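Long-range contacts in MHC class I protein (PDB 6LUP), which probably presents peptides at the cell surface to T cells, as classical MHC class I molecules do, holding a bound peptide in its groove: residues A[88-93]-A[113-118]; A[192-197]-A[237-242]; A[202-207]-A[255-260]; A[7-12]-A[94-99]. One frame throughout, in Å; residues are numbered along the deposited sequence.

Contact 1. Residues A[88-93]-A[113-118]; sequences GIHTYQ and HAWDST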
loop_
_atom_site.group_PDB
_atom_site.type_symbol
_atom_site.label_atom_id
_atom_site.label_comp_id
_atom_site.label_asym_id
_atom_site.label_seq_id
_atom_site.Cartn_x
_atom_site.Cartn_y
_atom_site.Cartn_z
ATOM N N GLY A 88 4.483 -24.090 -10.815
ATOM C CA GLY A 88 3.329 -23.405 -10.236
ATOM C C GLY A 88 3.599 -21.934 -10.092
ATOM O O GLY A 88 4.542 -21.446 -10.699
ATOM N N ILE A 89 2.822 -21.275 -9.251
ATOM C CA ILE A 89 2.959 -19.823 -9.171
ATOM C C ILE A 89 3.679 -19.448 -7.877
ATOM O O ILE A 89 3.239 -19.821 -6.788
ATOM C CB ILE A 89 1.586 -19.122 -9.278
ATOM C CG1 ILE A 89 0.952 -19.420 -10.642
ATOM C CG2 ILE A 89 1.727 -17.616 -9.083
ATOM C CD1 ILE A 89 -0.561 -19.472 -10.633
ATOM N N HIS A 90 4.791 -18.724 -8.004
ATOM C CA HIS A 90 5.631 -18.398 -6.848
ATOM C C HIS A 90 6.097 -16.942 -6.782
ATOM O O HIS A 90 6.123 -16.237 -7.791
ATOM C CB HIS A 90 6.820 -19.358 -6.769
ATOM C CG HIS A 90 6.415 -20.788 -6.601
ATOM N ND1 HIS A 90 5.858 -21.271 -5.436
ATOM C CD2 HIS A 90 6.464 -21.835 -7.459
ATOM C CE1 HIS A 90 5.591 -22.557 -5.579
ATOM N NE2 HIS A 90 5.949 -22.925 -6.796
ATOM N N THR A 91 6.469 -16.514 -5.578
ATOM C CA THR A 91 6.764 -15.116 -5.286
ATOM C C THR A 91 7.995 -14.966 -4.396
ATOM O O THR A 91 8.232 -15.778 -3.497
ATOM C CB THR A 91 5.559 -14.447 -4.587
ATOM O OG1 THR A 91 4.424 -14.488 -5.456
ATOM C CG2 THR A 91 5.840 -12.999 -4.244
ATOM N N TYR A 92 8.779 -13.927 -4.664
ATOM C CA TYR A 92 9.765 -13.451 -3.709
ATOM C C TYR A 92 9.466 -11.994 -3.361
ATOM O O TYR A 92 9.026 -11.221 -4.215
ATOM C CB TYR A 92 11.185 -13.593 -4.255
ATOM C CG TYR A 92 12.255 -13.546 -3.182
ATOM C CD1 TYR A 92 12.680 -14.708 -2.539
ATOM C CD2 TYR A 92 12.837 -12.339 -2.803
ATOM C CE1 TYR A 92 13.656 -14.671 -1.555
ATOM C CE2 TYR A 92 13.812 -12.290 -1.820
ATOM C CZ TYR A 92 14.222 -13.458 -1.201
ATOM O OH TYR A 92 15.194 -13.410 -0.225
ATOM N N GLN A 93 9.692 -11.628 -2.103
ATOM C CA GLN A 93 9.444 -10.266 -1.649
ATOM C C GLN A 93 10.578 -9.737 -0.785
ATOM O O GLN A 93 11.178 -10.485 -0.013
ATOM C CB GLN A 93 8.126 -10.187 -0.883
ATOM C CG GLN A 93 6.895 -10.324 -1.760
ATOM C CD GLN A 93 5.648 -10.615 -0.958
ATOM O OE1 GLN A 93 5.432 -11.739 -0.503
ATOM N NE2 GLN A 93 4.814 -9.602 -0.783
ATOM N N HIS A 113 12.927 -10.359 4.068
ATOM C CA HIS A 113 12.711 -11.119 2.845
ATOM C C HIS A 113 11.613 -12.156 3.061
ATOM O O HIS A 113 11.477 -12.715 4.156
ATOM C CB HIS A 113 13.993 -11.828 2.413
ATOM C CG HIS A 113 15.166 -10.919 2.224
ATOM N ND1 HIS A 113 15.857 -10.839 1.034
ATOM C CD2 HIS A 113 15.788 -10.067 3.075
ATOM C CE1 HIS A 113 16.847 -9.972 1.158
ATOM N NE2 HIS A 113 16.826 -9.489 2.387
ATOM N N ALA A 114 10.831 -12.404 2.013
ATOM C CA ALA A 114 9.778 -13.411 2.070
ATOM C C ALA A 114 9.708 -14.259 0.815
ATOM O O ALA A 114 9.888 -13.769 -0.305
ATOM C CB ALA A 114 8.429 -12.775 2.335
ATOM N N TRP A 115 9.439 -15.540 1.037
ATOM C CA TRP A 115 9.222 -16.514 -0.018
ATOM C C TRP A 115 7.767 -16.960 0.054
ATOM O O TRP A 115 7.282 -17.356 1.118
ATOM C CB TRP A 115 10.190 -17.684 0.172
ATOM C CG TRP A 115 9.783 -18.973 -0.469
ATOM C CD1 TRP A 115 9.421 -20.118 0.172
ATOM C CD2 TRP A 115 9.706 -19.257 -1.873
ATOM N NE1 TRP A 115 9.122 -21.099 -0.740
ATOM C CE2 TRP A 115 9.286 -20.597 -2.003
ATOM C CE3 TRP A 115 9.950 -18.510 -3.033
ATOM C CZ2 TRP A 115 9.104 -21.211 -3.243
ATOM C CZ3 TRP A 115 9.766 -19.122 -4.273
ATOM C CH2 TRP A 115 9.347 -20.460 -4.363
ATOM N N ASP A 116 7.072 -16.870 -1.079
ATOM C CA ASP A 116 5.635 -17.155 -1.153
ATOM C C ASP A 116 4.859 -16.515 -0.000
ATOM O O ASP A 116 4.071 -17.174 0.676
ATOM C CB ASP A 116 5.372 -18.668 -1.228
ATOM C CG ASP A 116 5.590 -19.238 -2.624
ATOM O OD1 ASP A 116 5.804 -18.460 -3.574
ATOM O OD2 ASP A 116 5.541 -20.475 -2.773
ATOM N N SER A 117 5.108 -15.226 0.215
ATOM C CA SER A 117 4.419 -14.419 1.230
ATOM C C SER A 117 4.536 -14.927 2.676
ATOM O O SER A 117 3.692 -14.614 3.519
ATOM C CB SER A 117 2.952 -14.177 0.839
ATOM O OG SER A 117 2.864 -13.431 -0.364
ATOM N N THR A 118 5.586 -15.698 2.957
ATOM C CA THR A 118 5.908 -16.112 4.326
ATOM C C THR A 118 7.346 -15.725 4.683
ATOM O O THR A 118 8.229 -15.731 3.820
ATOM C CB THR A 118 5.727 -17.633 4.544
ATOM O OG1 THR A 118 6.563 -18.355 3.634
ATOM C CG2 THR A 118 4.275 -18.052 4.341
HETATM O O HOH W 1 7.176 -13.832 -1.419
#

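Contact 2. Residues A[192-197]-A[237-242]; sequences NKQLSC and HRSTEF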
loop_
_atom_site.group_PDB
_atom_site.type_symbol
_atom_site.label_atom_id
_atom_site.label_comp_id
_atom_site.label_asym_id
_atom_site.label_seq_id
_atom_site.Cartn_x
_atom_site.Cartn_y
_atom_site.Cartn_z
ATOM N N ASN A 192 -32.567 6.559 5.566
ATOM C CA ASN A 192 -32.600 6.915 6.994
ATOM C C ASN A 192 -32.464 5.731 7.965
ATOM O O ASN A 192 -32.705 5.866 9.168
ATOM C CB ASN A 192 -33.838 7.764 7.321
ATOM C CG ASN A 192 -33.813 9.121 6.643
ATOM O OD1 ASN A 192 -33.591 10.141 7.291
ATOM N ND2 ASN A 192 -34.031 9.140 5.329
ATOM N N LYS A 193 -32.061 4.584 7.425
ATOM C CA LYS A 193 -31.815 3.376 8.207
ATOM C C LYS A 193 -30.511 3.490 9.004
ATOM O O LYS A 193 -30.445 3.062 10.157
ATOM C CB LYS A 193 -31.790 2.150 7.278
ATOM C CG LYS A 193 -31.523 0.810 7.953
ATOM C CD LYS A 193 -31.817 -0.349 7.008
ATOM C CE LYS A 193 -31.215 -1.661 7.501
ATOM N NZ LYS A 193 -29.760 -1.786 7.191
ATOM N N GLN A 194 -29.481 4.067 8.386
ATOM C CA GLN A 194 -28.159 4.161 9.008
ATOM C C GLN A 194 -27.591 5.576 8.980
ATOM O O GLN A 194 -27.935 6.382 8.112
ATOM C CB GLN A 194 -27.179 3.183 8.351
ATOM C CG GLN A 194 -27.683 1.749 8.305
ATOM C CD GLN A 194 -26.568 0.726 8.264
ATOM O OE1 GLN A 194 -25.587 0.825 9.003
ATOM N NE2 GLN A 194 -26.722 -0.280 7.410
ATOM N N LEU A 195 -26.728 5.870 9.947
ATOM C CA LEU A 195 -26.061 7.162 10.028
ATOM C C LEU A 195 -24.577 6.961 9.755
ATOM O O LEU A 195 -23.906 6.223 10.477
ATOM C CB LEU A 195 -26.279 7.779 11.409
ATOM C CG LEU A 195 -26.357 9.305 11.502
ATOM C CD1 LEU A 195 -27.636 9.831 10.865
ATOM C CD2 LEU A 195 -26.283 9.736 12.958
ATOM N N SER A 196 -24.066 7.609 8.709
ATOM C CA SER A 196 -22.709 7.331 8.242
ATOM C C SER A 196 -21.766 8.525 8.282
ATOM O O SER A 196 -22.045 9.584 7.713
ATOM C CB SER A 196 -22.733 6.735 6.834
ATOM O OG SER A 196 -21.484 6.149 6.512
ATOM N N CYS A 197 -20.642 8.329 8.964
ATOM C CA CYS A 197 -19.570 9.307 8.984
ATOM C C CYS A 197 -18.505 8.923 7.968
ATOM O O CYS A 197 -17.848 7.885 8.104
ATOM C CB CYS A 197 -18.953 9.427 10.375
ATOM S SG CYS A 197 -17.988 10.938 10.559
ATOM N N HIS A 237 -15.309 5.020 5.872
ATOM C CA HIS A 237 -16.716 5.140 6.229
ATOM C C HIS A 237 -16.946 4.409 7.539
ATOM O O HIS A 237 -16.662 3.215 7.642
ATOM C CB HIS A 237 -17.606 4.524 5.145
ATOM C CG HIS A 237 -17.570 5.250 3.835
ATOM N ND1 HIS A 237 -18.696 5.804 3.264
ATOM C CD2 HIS A 237 -16.552 5.502 2.979
ATOM C CE1 HIS A 237 -18.372 6.367 2.113
ATOM N NE2 HIS A 237 -17.077 6.201 1.918
ATOM N N ARG A 238 -17.431 5.130 8.546
ATOM C CA ARG A 238 -17.944 4.490 9.755
ATOM C C ARG A 238 -19.424 4.800 9.941
ATOM O O ARG A 238 -19.824 5.964 10.020
ATOM C CB ARG A 238 -17.149 4.871 11.006
ATOM C CG ARG A 238 -17.465 3.954 12.179
ATOM C CD ARG A 238 -16.700 4.298 13.445
ATOM N NE ARG A 238 -15.278 3.977 13.355
ATOM C CZ ARG A 238 -14.762 2.752 13.442
ATOM N NH1 ARG A 238 -15.544 1.696 13.611
ATOM N NH2 ARG A 238 -13.451 2.584 13.354
ATOM N N SER A 239 -20.229 3.745 10.008
ATOM C CA SER A 239 -21.678 3.881 10.113
ATOM C C SER A 239 -22.270 3.032 11.233
ATOM O O SER A 239 -21.767 1.949 11.554
ATOM C CB SER A 239 -22.348 3.527 8.784
ATOM O OG SER A 239 -21.995 2.217 8.379
ATOM N N THR A 240 -23.348 3.543 11.818
ATOM C CA THR A 240 -24.070 2.836 12.864
ATOM C C THR A 240 -25.559 2.763 12.538
ATOM O O THR A 240 -26.045 3.481 11.657
ATOM C CB THR A 240 -23.851 3.488 14.249
ATOM O OG1 THR A 240 -24.278 2.583 15.274
ATOM C CG2 THR A 240 -24.610 4.816 14.377
ATOM N N GLU A 241 -26.267 1.887 13.251
ATOM C CA GLU A 241 -27.716 1.750 13.120
ATOM C C GLU A 241 -28.444 3.003 13.603
ATOM O O GLU A 241 -28.009 3.662 14.552
ATOM C CB GLU A 241 -28.212 0.511 13.867
ATOM C CG GLU A 241 -27.874 -0.809 13.183
ATOM C CD GLU A 241 -28.812 -1.156 12.033
ATOM O OE1 GLU A 241 -28.994 -2.365 11.771
ATOM O OE2 GLU A 241 -29.371 -0.239 11.389
ATOM N N PHE A 242 -29.554 3.367 12.974
ATOM C CA PHE A 242 -30.217 4.658 13.266
ATOM C C PHE A 242 -31.775 4.758 13.463
ATOM O O PHE A 242 -32.502 4.003 12.852
ATOM C CB PHE A 242 -29.787 5.537 12.086
ATOM C CG PHE A 242 -30.169 6.956 12.202
ATOM C CD1 PHE A 242 -29.889 7.651 13.330
ATOM C CD2 PHE A 242 -30.820 7.572 11.183
ATOM C CE1 PHE A 242 -30.274 8.948 13.452
ATOM C CE2 PHE A 242 -31.199 8.875 11.284
ATOM C CZ PHE A 242 -30.917 9.571 12.418
#

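Contact 3. Residues A[202-207]-A[255-260]; sequences FYPHSI and DHDGLG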
loop_
_atom_site.group_PDB
_atom_site.type_symbol
_atom_site.label_atom_id
_atom_site.label_comp_id
_atom_site.label_asym_id
_atom_site.label_seq_id
_atom_site.Cartn_x
_atom_site.Cartn_y
_atom_site.Cartn_z
ATOM N N PHE A 202 -7.896 12.584 2.816
ATOM C CA PHE A 202 -6.874 12.796 3.840
ATOM C C PHE A 202 -5.569 12.055 3.576
ATOM O O PHE A 202 -5.552 11.000 2.938
ATOM C CB PHE A 202 -7.404 12.486 5.247
ATOM C CG PHE A 202 -7.919 11.083 5.425
ATOM C CD1 PHE A 202 -7.060 10.047 5.790
ATOM C CD2 PHE A 202 -9.277 10.798 5.272
ATOM C CE1 PHE A 202 -7.539 8.755 5.974
ATOM C CE2 PHE A 202 -9.762 9.508 5.455
ATOM C CZ PHE A 202 -8.891 8.485 5.804
ATOM N N TYR A 203 -4.478 12.638 4.064
ATOM C CA TYR A 203 -3.141 12.052 3.986
ATOM C C TYR A 203 -2.358 12.493 5.225
ATOM O O TYR A 203 -2.404 13.671 5.586
ATOM C CB TYR A 203 -2.408 12.495 2.707
ATOM C CG TYR A 203 -0.960 12.082 2.706
ATOM C CD1 TYR A 203 0.003 12.854 3.361
ATOM C CD2 TYR A 203 -0.559 10.896 2.095
ATOM C CE1 TYR A 203 1.326 12.462 3.400
ATOM C CE2 TYR A 203 0.763 10.498 2.122
ATOM C CZ TYR A 203 1.699 11.281 2.777
ATOM O OH TYR A 203 3.010 10.883 2.807
ATOM N N PRO A 204 -1.616 11.567 5.872
ATOM C CA PRO A 204 -1.420 10.147 5.554
ATOM C C PRO A 204 -2.611 9.274 5.966
ATOM O O PRO A 204 -3.606 9.792 6.466
ATOM C CB PRO A 204 -0.166 9.781 6.354
ATOM C CG PRO A 204 -0.190 10.699 7.526
ATOM C CD PRO A 204 -0.808 11.980 7.039
ATOM N N HIS A 205 -2.494 7.964 5.757
ATOM C CA HIS A 205 -3.627 7.039 5.872
ATOM C C HIS A 205 -4.170 6.882 7.296
ATOM O O HIS A 205 -5.373 6.678 7.485
ATOM C CB HIS A 205 -3.249 5.665 5.304
ATOM C CG HIS A 205 -2.539 4.785 6.283
ATOM N ND1 HIS A 205 -3.178 3.778 6.976
ATOM C CD2 HIS A 205 -1.253 4.780 6.709
ATOM C CE1 HIS A 205 -2.313 3.184 7.779
ATOM N NE2 HIS A 205 -1.138 3.772 7.635
ATOM N N SER A 206 -3.274 6.974 8.277
ATOM C CA SER A 206 -3.597 6.747 9.688
ATOM C C SER A 206 -4.668 7.721 10.192
ATOM O O SER A 206 -4.530 8.934 10.035
ATOM C CB SER A 206 -2.322 6.871 10.526
ATOM O OG SER A 206 -2.475 6.273 11.797
ATOM N N ILE A 207 -5.732 7.184 10.789
ATOM C CA ILE A 207 -6.868 8.005 11.221
ATOM C C ILE A 207 -7.703 7.367 12.343
ATOM O O ILE A 207 -7.840 6.143 12.420
ATOM C CB ILE A 207 -7.774 8.386 10.016
ATOM C CG1 ILE A 207 -8.722 9.536 10.377
ATOM C CG2 ILE A 207 -8.517 7.169 9.472
ATOM C CD1 ILE A 207 -9.416 10.166 9.186
ATOM N N ASP A 255 -9.856 12.179 14.468
ATOM C CA ASP A 255 -8.462 12.505 14.758
ATOM C C ASP A 255 -7.557 12.135 13.593
ATOM O O ASP A 255 -7.491 10.978 13.173
ATOM C CB ASP A 255 -7.986 11.818 16.037
ATOM C CG ASP A 255 -8.385 12.576 17.282
ATOM O OD1 ASP A 255 -7.728 13.595 17.594
ATOM O OD2 ASP A 255 -9.353 12.151 17.948
ATOM N N HIS A 256 -6.872 13.147 13.075
ATOM C CA HIS A 256 -5.944 13.017 11.966
ATOM C C HIS A 256 -4.875 14.073 12.193
ATOM O O HIS A 256 -5.187 15.199 12.587
ATOM C CB HIS A 256 -6.675 13.258 10.640
ATOM C CG HIS A 256 -5.809 13.115 9.426
ATOM N ND1 HIS A 256 -5.606 11.907 8.793
ATOM C CD2 HIS A 256 -5.108 14.031 8.716
ATOM C CE1 HIS A 256 -4.810 12.085 7.754
ATOM N NE2 HIS A 256 -4.494 13.364 7.685
ATOM N N ASP A 257 -3.618 13.717 11.959
ATOM C CA ASP A 257 -2.523 14.653 12.217
ATOM C C ASP A 257 -2.431 15.788 11.181
ATOM O O ASP A 257 -1.519 16.615 11.219
ATOM C CB ASP A 257 -1.192 13.914 12.408
ATOM C CG ASP A 257 -0.746 13.176 11.172
ATOM O OD1 ASP A 257 -1.215 13.517 10.062
ATOM O OD2 ASP A 257 0.079 12.248 11.311
ATOM N N GLY A 258 -3.395 15.817 10.266
ATOM C CA GLY A 258 -3.600 16.958 9.387
ATOM C C GLY A 258 -4.608 17.930 9.977
ATOM O O GLY A 258 -4.811 19.019 9.442
ATOM N N LEU A 259 -5.243 17.538 11.080
ATOM C CA LEU A 259 -6.226 18.388 11.751
ATOM C C LEU A 259 -5.583 19.247 12.833
ATOM O O LEU A 259 -5.801 20.461 12.880
ATOM C CB LEU A 259 -7.370 17.551 12.331
ATOM C CG LEU A 259 -8.268 16.841 11.317
ATOM C CD1 LEU A 259 -9.075 15.745 11.995
ATOM C CD2 LEU A 259 -9.181 17.826 10.596
ATOM N N GLY A 260 -4.796 18.618 13.702
ATOM C CA GLY A 260 -4.080 19.348 14.751
ATOM C C GLY A 260 -4.972 19.790 15.893
ATOM O O GLY A 260 -4.513 20.400 16.859
HETATM O O HOH W 2 -2.743 10.977 10.198
#

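Contact 4. Residues A[7-12]-A[94-99]; sequences YFFTWS and LMCGCE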
loop_
_atom_site.group_PDB
_atom_site.type_symbol
_atom_site.label_atom_id
_atom_site.label_comp_id
_atom_site.label_asym_id
_atom_site.label_seq_id
_atom_site.Cartn_x
_atom_site.Cartn_y
_atom_site.Cartn_z
ATOM N N TYR A 7 11.201 0.722 0.746
ATOM C CA TYR A 7 11.106 0.120 -0.582
ATOM C C TYR A 7 10.493 -1.274 -0.530
ATOM O O TYR A 7 10.763 -2.043 0.396
ATOM C CB TYR A 7 12.482 0.044 -1.225
ATOM C CG TYR A 7 12.985 1.362 -1.741
ATOM C CD1 TYR A 7 13.679 2.243 -0.910
ATOM C CD2 TYR A 7 12.768 1.735 -3.066
ATOM C CE1 TYR A 7 14.149 3.454 -1.388
ATOM C CE2 TYR A 7 13.232 2.945 -3.552
ATOM C CZ TYR A 7 13.921 3.799 -2.712
ATOM O OH TYR A 7 14.378 4.998 -3.196
ATOM N N PHE A 8 9.679 -1.594 -1.535
ATOM C CA PHE A 8 8.965 -2.870 -1.600
ATOM C C PHE A 8 9.229 -3.535 -2.941
ATOM O O PHE A 8 8.881 -2.989 -3.988
ATOM C CB PHE A 8 7.456 -2.664 -1.389
ATOM C CG PHE A 8 7.110 -2.029 -0.070
ATOM C CD1 PHE A 8 7.259 -0.655 0.124
ATOM C CD2 PHE A 8 6.653 -2.802 0.990
ATOM C CE1 PHE A 8 6.965 -0.069 1.349
ATOM C CE2 PHE A 8 6.351 -2.221 2.217
ATOM C CZ PHE A 8 6.506 -0.854 2.395
ATOM N N PHE A 9 9.859 -4.708 -2.898
ATOM C CA PHE A 9 10.238 -5.444 -4.099
ATOM C C PHE A 9 9.387 -6.699 -4.216
ATOM O O PHE A 9 9.298 -7.474 -3.262
ATOM C CB PHE A 9 11.701 -5.891 -4.021
ATOM C CG PHE A 9 12.698 -4.775 -3.864
ATOM C CD1 PHE A 9 12.802 -4.065 -2.671
ATOM C CD2 PHE A 9 13.586 -4.481 -4.889
ATOM C CE1 PHE A 9 13.748 -3.056 -2.524
ATOM C CE2 PHE A 9 14.537 -3.477 -4.748
ATOM C CZ PHE A 9 14.618 -2.760 -3.567
ATOM N N THR A 10 8.774 -6.909 -5.379
ATOM C CA THR A 10 8.034 -8.144 -5.634
ATOM C C THR A 10 8.526 -8.822 -6.908
ATOM O O THR A 10 8.492 -8.230 -7.990
ATOM C CB THR A 10 6.512 -7.909 -5.731
ATOM O OG1 THR A 10 6.049 -7.274 -4.537
ATOM C CG2 THR A 10 5.765 -9.226 -5.911
ATOM N N TRP A 11 8.992 -10.060 -6.760
ATOM C CA TRP A 11 9.308 -10.921 -7.892
ATOM C C TRP A 11 8.230 -11.990 -8.033
ATOM O O TRP A 11 7.943 -12.727 -7.085
ATOM C CB TRP A 11 10.669 -11.590 -7.715
ATOM C CG TRP A 11 11.839 -10.655 -7.730
ATOM C CD1 TRP A 11 12.595 -10.310 -8.812
ATOM C CD2 TRP A 11 12.405 -9.962 -6.609
ATOM N NE1 TRP A 11 13.595 -9.443 -8.440
ATOM C CE2 TRP A 11 13.503 -9.211 -7.094
ATOM C CE3 TRP A 11 12.096 -9.901 -5.244
ATOM C CZ2 TRP A 11 14.290 -8.405 -6.260
ATOM C CZ3 TRP A 11 12.882 -9.104 -4.415
ATOM C CH2 TRP A 11 13.967 -8.367 -4.929
ATOM N N SER A 12 7.627 -12.058 -9.216
ATOM C CA SER A 12 6.617 -13.072 -9.520
ATOM C C SER A 12 7.102 -14.031 -10.588
ATOM O O SER A 12 7.875 -13.658 -11.471
ATOM C CB SER A 12 5.311 -12.426 -9.986
ATOM O OG SER A 12 4.736 -11.641 -8.963
ATOM N N LEU A 94 10.861 -8.445 -0.930
ATOM C CA LEU A 94 11.852 -7.770 -0.105
ATOM C C LEU A 94 11.283 -6.456 0.402
ATOM O O LEU A 94 10.727 -5.678 -0.365
ATOM C CB LEU A 94 13.129 -7.501 -0.900
ATOM C CG LEU A 94 14.452 -7.235 -0.174
ATOM C CD1 LEU A 94 15.501 -6.810 -1.185
ATOM C CD2 LEU A 94 14.352 -6.183 0.912
ATOM N N MET A 95 11.429 -6.224 1.700
ATOM C CA MET A 95 11.076 -4.963 2.327
ATOM C C MET A 95 12.308 -4.408 2.999
ATOM O O MET A 95 12.900 -5.080 3.846
ATOM C CB MET A 95 10.067 -5.202 3.440
ATOM C CG MET A 95 8.620 -4.994 3.075
ATOM S SD MET A 95 7.563 -5.528 4.442
ATOM C CE MET A 95 7.823 -4.199 5.620
ATOM N N CYS A 96 12.696 -3.191 2.655
ATOM C CA CYS A 96 13.690 -2.508 3.470
ATOM C C CYS A 96 13.387 -1.030 3.587
ATOM O O CYS A 96 12.668 -0.464 2.757
ATOM C CB CYS A 96 15.114 -2.754 2.962
ATOM S SG CYS A 96 15.362 -2.311 1.239
ATOM N N GLY A 97 13.917 -0.424 4.641
ATOM C CA GLY A 97 13.759 0.997 4.854
ATOM C C GLY A 97 14.284 1.469 6.187
ATOM O O GLY A 97 14.872 0.701 6.948
ATOM N N CYS A 98 14.058 2.748 6.459
ATOM C CA CYS A 98 14.527 3.389 7.672
ATOM C C CYS A 98 13.464 4.353 8.170
ATOM O O CYS A 98 12.616 4.797 7.398
ATOM C CB CYS A 98 15.822 4.149 7.399
ATOM S SG CYS A 98 15.674 5.386 6.089
ATOM N N GLU A 99 13.511 4.664 9.460
ATOM C CA GLU A 99 12.617 5.649 10.050
ATOM C C GLU A 99 13.403 6.704 10.822
ATOM O O GLU A 99 14.268 6.376 11.635
ATOM C CB GLU A 99 11.595 4.970 10.960
ATOM C CG GLU A 99 10.645 5.937 11.644
ATOM C CD GLU A 99 9.564 5.230 12.427
ATOM O OE1 GLU A 99 9.870 4.688 13.515
ATOM O OE2 GLU A 99 8.407 5.223 11.955
#

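Contact 1. Residues A[88-93]-A[113-118]
Both oxygens of the Asp-116 carboxylate are spent on His-90 and Thr-91, one on a side chain and one on the backbone. OD2 takes the N-H of His-90 ND1 at 2.8 Å through its syn lone pair, ring and carboxylate lying 14° from coplanar. OD1 accepts from Thr-91 N at 2.9 Å, nearly along the C-O bond. With His-90 chi1 at -61°, CG stands beside the backbone N and the ring swings toward the carboxylate; its NE2 donates to Gly-87 O, just outside the segment. Asp-116 N returns a bond to Thr-91 O, while a type I' turn from Trp-115 to Thr-118 carries the chain onward. Farther along, Gln-93 and Ala-114 form an antiparallel hydrogen-bonded pair. On the groove face, Tyr-92 OH and His-113 ND1 share a hydrogen bond of 2.9 Å, and the Tyr-92 ring also packs on the bound peptide. On the other face Ser-117 OG donates to Gln-93 OE1 at 3.1 Å, whereas Gln-93 NE2 bonds to the backbone of the partner protein chain. Two-point anchoring of His-90 would hold its ring rotation, and the nearby carboxylate would probably favour a protonated imidazole.

Contact 2. Residues A[192-197]-A[237-242]
Lys-193 O and Phe-242 N begin the pairing with a hydrogen bond of 3.0 Å, bent to 132° at the hydrogen, where strand 234-241 has just ended. Beyond it the backbone donors and acceptors are matched in reciprocal pairs. Leu-195 N gives to Thr-240 O at 3.0 Å and Thr-240 N to Leu-195 O, while Cys-197 N reaches Arg-238 O at 2.7 Å and Arg-238 N returns to Cys-197 O. Between these two pairs Ser-196 and Ser-239 face each other as a non-hydrogen-bonded pair, their CA atoms 4.1 Å apart. Ser-196 is served from other sides: its backbone bonds to Thr-187, its OG bonds to an aromatic side chain of the partner protein chain, and His-237 ND1 likewise bonds to an aromatic side chain of that chain. Arg-238 NE goes to Val-209 O and Asn-192 OD1 to Ser-188 OG. The charges of Lys-193 NZ and Glu-241 OE2 stay 4.5 Å apart, beyond a salt bridge. On the face shared with Cys-197, Leu-195 CD1 sits over the centre of the Phe-242 ring, 3.6 Å from its centroid and 10° off the normal, a CH-pi contact; Phe-242 CG is anti to the backbone N (chi1 -173°), which lays the ring against Leu-195. Lys-193 and Gln-194 both oppose Val-189 in a classic beta bulge. Cys-197 is disulfide-bonded to Cys-252, the intersheet bridge of an immunoglobulin C1-set sandwich.

Contact 3. Residues A[202-207]-A[255-260]
His-256 carries its CG anti to the backbone N (chi1 -179°), which sends the imidazole across to the 202-207 loop, and Phe-202, with chi1 at 58°, has CG between its backbone N and carbonyl carbon, beside that imidazole. Phe-202 CB lies over one face of the His-256 ring, 4.0 Å from the centroid, as a CH-pi contact; the two rings themselves meet obliquely. At the rim of the imidazole, NE2 donates to Tyr-203 O at 3.0 Å. The acceptor is in the ring plane, yet the donor stands 79° out of the carbonyl plane, so no lone pair is addressed directly. Water 2 lies over the face opposite Phe-202 CB; it donates to Ser-206 O at 2.7 Å and weakly accepts from Asp-257 N. Asp-257 OD1 approaches Pro-204 CD at 3.4 Å, next to the cis peptide bond that precedes the proline. Ile-207 CG1 comes to 3.4 Å from Asp-255 O, and its CD1 rests over the centre of the Phe-202 ring. Tyr-203 and Pro-204 also touch the loop at Asp-28 and Asp-29, so this end of the immunoglobulin domain meets the peptide-binding platform. One direct bond and a water bridge with one weak leg join the loops; the off-plane approach suggests that His-256 is placed by ring packing as much as by its hydrogen bond.

Contact 4. Residues A[7-12]-A[94-99]
Phe-9 and Leu-94 pack side by side on the helix-facing side of the sheet, their CB atoms 3.8 Å apart. Leu-94 CD1 lies over one face of the Phe-9 ring, offset toward the rim, while Leu-94 CB meets the edge of the Trp-11 ring at CZ3, 3.9 Å away. Leu-94 chi1 of -160° sets CG anti to the backbone N and runs the chain alongside Phe-9. Reciprocal bonds fix the register here: Phe-9 N to Leu-94 O at 2.8 Å and Leu-94 N to Phe-9 O at 3.0 Å. Next along, Tyr-7 N reaches Cys-96 O at 2.8 Å and 176°, almost straight, but the return from Cys-96 N to Tyr-7 O lengthens to 3.2 Å. Side-chain packing slackens in the same direction: Cys-96 SG is 4.2 Å from Phe-9 CE1 and obliquely placed to that ring, and Tyr-7 turns its ring away from Cys-96. This looser part borders the peptide site, where Tyr-7 OH bonds to the backbone of the bound peptide. On the reverse face, Phe-8 CD2 touches Met-95 CG at 3.6 Å, an apolar contact, and Met-95 SD lies farther off, oblique to the ring, in a Met-aromatic contact; both residues also pack against the partner protein chain. All seven touching residues are buried, so the contrast is between close packing and the peptide-lined side rather than open solvent. Strand 3-12 thus lies between strands 21-27 and 91-100 in the groove floor, beneath helix 55-82, which meets Tyr-7, Phe-9 and Leu-94.

From the N terminus, strand 3-12 first meets strand 91-100 in contact 4, closing a long loop that holds helix 55-82. Contact 1 then joins the start of strand 91-100 to the end of strand 108-115, closing a hairpin. These two contacts cross along the chain and touch, with a probable hydrogen bond of 2.8 Å from Trp-11 N to Tyr-92 O, so three adjacent strands of the groove floor are tied together. Contacts 2 and 3 both open after contacts 1 and 4 have closed, within the immunoglobulin domain, and cross each other: contact 2 pairs two strands of one sheet, and contact 3 joins loops about 7 Å away at nearest atoms.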